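Long-range contact in luciferase-like enzymeAMP-CoA-ligase (Zophobas atratus, PDB 4W8O), which probably activates carboxylic acids as adenylates with ATP and passes them to coenzyme A, as in related acyl-CoA ligases of the ANL superfamily: residues Y286-F291 and Q311-A316. Residues are numbered along the deposited sequence; the frame is centred on the assembly and turned at random.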
ATOM      1  N   TYR A 286      26.811  14.028  -1.377  1.00 49.68           N
ATOM      2  CA  TYR A 286      25.403  14.309  -1.088  1.00 48.65           C
ATOM      3  C   TYR A 286      25.180  14.507   0.404  1.00 48.20           C
ATOM      4  O   TYR A 286      25.727  13.776   1.222  1.00 47.79           O
ATOM      5  CB  TYR A 286      24.513  13.174  -1.597  1.00 46.93           C
ATOM      6  CG  TYR A 286      24.501  13.098  -3.094  1.00 47.39           C
ATOM      7  CD1 TYR A 286      23.846  14.066  -3.840  1.00 48.89           C
ATOM      8  CD2 TYR A 286      25.171  12.086  -3.768  1.00 47.73           C
ATOM      9  CE1 TYR A 286      23.845  14.027  -5.216  1.00 49.26           C
ATOM     10  CE2 TYR A 286      25.175  12.035  -5.151  1.00 48.81           C
ATOM     11  CZ  TYR A 286      24.509  13.012  -5.869  1.00 49.40           C
ATOM     12  OH  TYR A 286      24.493  12.980  -7.241  1.00 51.43           O
ATOM     13  N   ASP A 287      24.385  15.515   0.742  1.00 45.91           N
ATOM     14  CA  ASP A 287      23.949  15.736   2.112  1.00 46.68           C
ATOM     15  C   ASP A 287      22.748  14.837   2.369  1.00 46.03           C
ATOM     16  O   ASP A 287      21.636  15.124   1.925  1.00 46.37           O
ATOM     17  CB  ASP A 287      23.590  17.208   2.323  1.00 47.69           C
ATOM     18  CG  ASP A 287      23.070  17.500   3.722  1.00 48.41           C
ATOM     19  OD1 ASP A 287      23.071  16.609   4.593  1.00 47.53           O
ATOM     20  OD2 ASP A 287      22.648  18.648   3.951  1.00 51.48           O
ATOM     21  N   LEU A 288      22.988  13.746   3.087  1.00 45.93           N
ATOM     22  CA  LEU A 288      21.963  12.759   3.385  1.00 45.48           C
ATOM     23  C   LEU A 288      21.548  12.792   4.850  1.00 46.42           C
ATOM     24  O   LEU A 288      20.931  11.845   5.332  1.00 47.23           O
ATOM     25  CB  LEU A 288      22.491  11.362   3.050  1.00 45.00           C
ATOM     26  CG  LEU A 288      23.082  11.181   1.650  1.00 44.82           C
ATOM     27  CD1 LEU A 288      23.646   9.776   1.515  1.00 44.67           C
ATOM     28  CD2 LEU A 288      22.043  11.472   0.572  1.00 43.33           C
ATOM     29  N   SER A 289      21.863  13.876   5.557  1.00 47.56           N
ATOM     30  CA  SER A 289      21.675  13.922   7.015  1.00 49.08           C
ATOM     31  C   SER A 289      20.208  13.928   7.461  1.00 48.50           C
ATOM     32  O   SER A 289      19.928  13.631   8.617  1.00 49.19           O
ATOM     33  CB  SER A 289      22.414  15.122   7.633  1.00 49.78           C
ATOM     34  OG  SER A 289      21.931  16.345   7.112  1.00 50.17           O
ATOM     35  N   SER A 290      19.285  14.258   6.558  1.00 47.72           N
ATOM     36  CA  SER A 290      17.852  14.229   6.863  1.00 46.92           C
ATOM     37  C   SER A 290      17.279  12.810   6.932  1.00 45.48           C
ATOM     38  O   SER A 290      16.202  12.600   7.487  1.00 44.80           O
ATOM     39  CB  SER A 290      17.075  15.019   5.803  1.00 47.09           C
ATOM     40  OG  SER A 290      17.073  14.335   4.551  1.00 44.79           O
ATOM     41  N   PHE A 291      17.984  11.847   6.345  1.00 45.16           N
ATOM     42  CA  PHE A 291      17.433  10.505   6.143  1.00 44.08           C
ATOM     43  C   PHE A 291      17.471   9.683   7.425  1.00 44.52           C
ATOM     44  O   PHE A 291      18.516   9.572   8.055  1.00 45.43           O
ATOM     45  CB  PHE A 291      18.209   9.794   5.038  1.00 42.70           C
ATOM     46  CG  PHE A 291      17.529   8.563   4.516  1.00 41.26           C
ATOM     47  CD1 PHE A 291      16.402   8.670   3.705  1.00 40.35           C
ATOM     48  CD2 PHE A 291      18.019   7.302   4.816  1.00 40.58           C
ATOM     49  CE1 PHE A 291      15.777   7.540   3.211  1.00 39.07           C
ATOM     50  CE2 PHE A 291      17.397   6.167   4.327  1.00 40.40           C
ATOM     51  CZ  PHE A 291      16.270   6.286   3.526  1.00 38.84           C
ATOM     52  N   GLN A 311      25.980   2.014   6.551  1.00 45.75           N
ATOM     53  CA  GLN A 311      27.149   2.869   6.342  1.00 46.56           C
ATOM     54  C   GLN A 311      26.822   4.029   5.404  1.00 44.76           C
ATOM     55  O   GLN A 311      27.230   5.164   5.648  1.00 45.28           O
ATOM     56  CB  GLN A 311      28.319   2.066   5.783  1.00 48.52           C
ATOM     57  CG  GLN A 311      28.838   0.989   6.721  1.00 50.83           C
ATOM     58  CD  GLN A 311      29.933   0.162   6.082  1.00 53.65           C
ATOM     59  OE1 GLN A 311      29.675  -0.894   5.493  1.00 55.17           O
ATOM     60  NE2 GLN A 311      31.161   0.651   6.166  1.00 55.73           N
ATOM     61  N   LEU A 312      26.081   3.747   4.339  1.00 42.13           N
ATOM     62  CA  LEU A 312      25.675   4.783   3.399  1.00 40.80           C
ATOM     63  C   LEU A 312      24.804   5.845   4.090  1.00 40.92           C
ATOM     64  O   LEU A 312      24.928   7.045   3.816  1.00 39.99           O
ATOM     65  CB  LEU A 312      24.918   4.161   2.225  1.00 39.56           C
ATOM     66  CG  LEU A 312      24.378   5.111   1.154  1.00 39.28           C
ATOM     67  CD1 LEU A 312      25.486   6.014   0.626  1.00 40.01           C
ATOM     68  CD2 LEU A 312      23.739   4.324   0.017  1.00 38.75           C
ATOM     69  N   PHE A 313      23.929   5.383   4.983  1.00 41.25           N
ATOM     70  CA  PHE A 313      23.008   6.247   5.717  1.00 41.32           C
ATOM     71  C   PHE A 313      23.282   6.128   7.211  1.00 43.62           C
ATOM     72  O   PHE A 313      22.565   5.414   7.914  1.00 42.79           O
ATOM     73  CB  PHE A 313      21.564   5.831   5.437  1.00 39.78           C
ATOM     74  CG  PHE A 313      21.185   5.889   3.992  1.00 38.61           C
ATOM     75  CD1 PHE A 313      21.046   7.108   3.352  1.00 38.56           C
ATOM     76  CD2 PHE A 313      20.945   4.722   3.274  1.00 37.60           C
ATOM     77  CE1 PHE A 313      20.690   7.167   2.014  1.00 37.93           C
ATOM     78  CE2 PHE A 313      20.587   4.773   1.942  1.00 37.33           C
ATOM     79  CZ  PHE A 313      20.458   5.996   1.308  1.00 37.23           C
ATOM     80  N   PRO A 314      24.316   6.832   7.705  1.00 46.43           N
ATOM     81  CA  PRO A 314      24.741   6.666   9.103  1.00 47.94           C
ATOM     82  C   PRO A 314      23.735   7.170  10.147  1.00 49.12           C
ATOM     83  O   PRO A 314      23.699   6.634  11.249  1.00 49.82           O
ATOM     84  CB  PRO A 314      26.056   7.452   9.168  1.00 48.79           C
ATOM     85  CG  PRO A 314      25.963   8.459   8.077  1.00 48.33           C
ATOM     86  CD  PRO A 314      25.116   7.848   6.995  1.00 46.92           C
ATOM     87  N   LYS A 315      22.927   8.174   9.808  1.00 49.94           N
ATOM     88  CA  LYS A 315      21.882   8.668  10.722  1.00 51.33           C
ATOM     89  C   LYS A 315      20.558   7.890  10.614  1.00 49.78           C
ATOM     90  O   LYS A 315      19.611   8.182  11.340  1.00 49.87           O
ATOM     91  CB  LYS A 315      21.619  10.172  10.503  1.00 52.99           C
ATOM     92  CG  LYS A 315      22.605  11.109  11.201  1.00 55.90           C
ATOM     93  CD  LYS A 315      23.882  11.292  10.395  1.00 57.53           C
ATOM     94  CE  LYS A 315      24.867  12.228  11.081  1.00 60.25           C
ATOM     95  NZ  LYS A 315      24.330  13.608  11.234  1.00 61.51           N
ATOM     96  N   ALA A 316      20.491   6.900   9.729  1.00 48.09           N
ATOM     97  CA  ALA A 316      19.259   6.142   9.513  1.00 47.04           C
ATOM     98  C   ALA A 316      19.313   4.746  10.117  1.00 47.28           C
ATOM     99  O   ALA A 316      20.378   4.240  10.448  1.00 48.16           O
ATOM    100  CB  ALA A 316      18.972   6.040   8.025  1.00 45.92           C
TER
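Phe291 and Ala316, whose CA atoms lie 5.8 Å apart, each close a type I beta turn (Leu288 to Phe291 and Phe313 to Ala316), and each turn has its backbone bond, from Phe291 N to Leu288 O and from Ala316 N to Phe313 O. The two phenylalanine rings carry the contact: Phe291 presents CD2 and CE2 over one face of Phe313, and the rings meet obliquely, centroids 4.4 Å apart and planes inclined at 39°. The closest approach, Phe291 CD2 to Phe313 CD1, is 3.4 Å. Phe291 reaches this position with CG anti to its backbone N (chi1 -166°). Leu312 CG lies over the opposite face of Phe313, sandwiching the ring, while Leu288 CD1 comes obliquely to within 4.0 Å of Phe313 CE1. Ala316 CB touches Phe291 CD2 at 3.6 Å. Replacing Phe313 with an alanine would probably open a gap between Phe291 and Leu312 and deprive Leu288 CD1 of an aromatic neighbour. Beside this cluster, Asp287 OD1 accepts from Ser289 N in an Asx turn (3.1 Å) and from Ser289 OG. Ile259 of helix 252-262 touches both Leu288 and Phe313. The contact thus joins the approach to strand 293-297 with the link from helix 303-312 to neighbouring strand 317-324 mainly through apolar side chains, while these hydrogen bonds stay inside each segment, so the join rests on shape and burial.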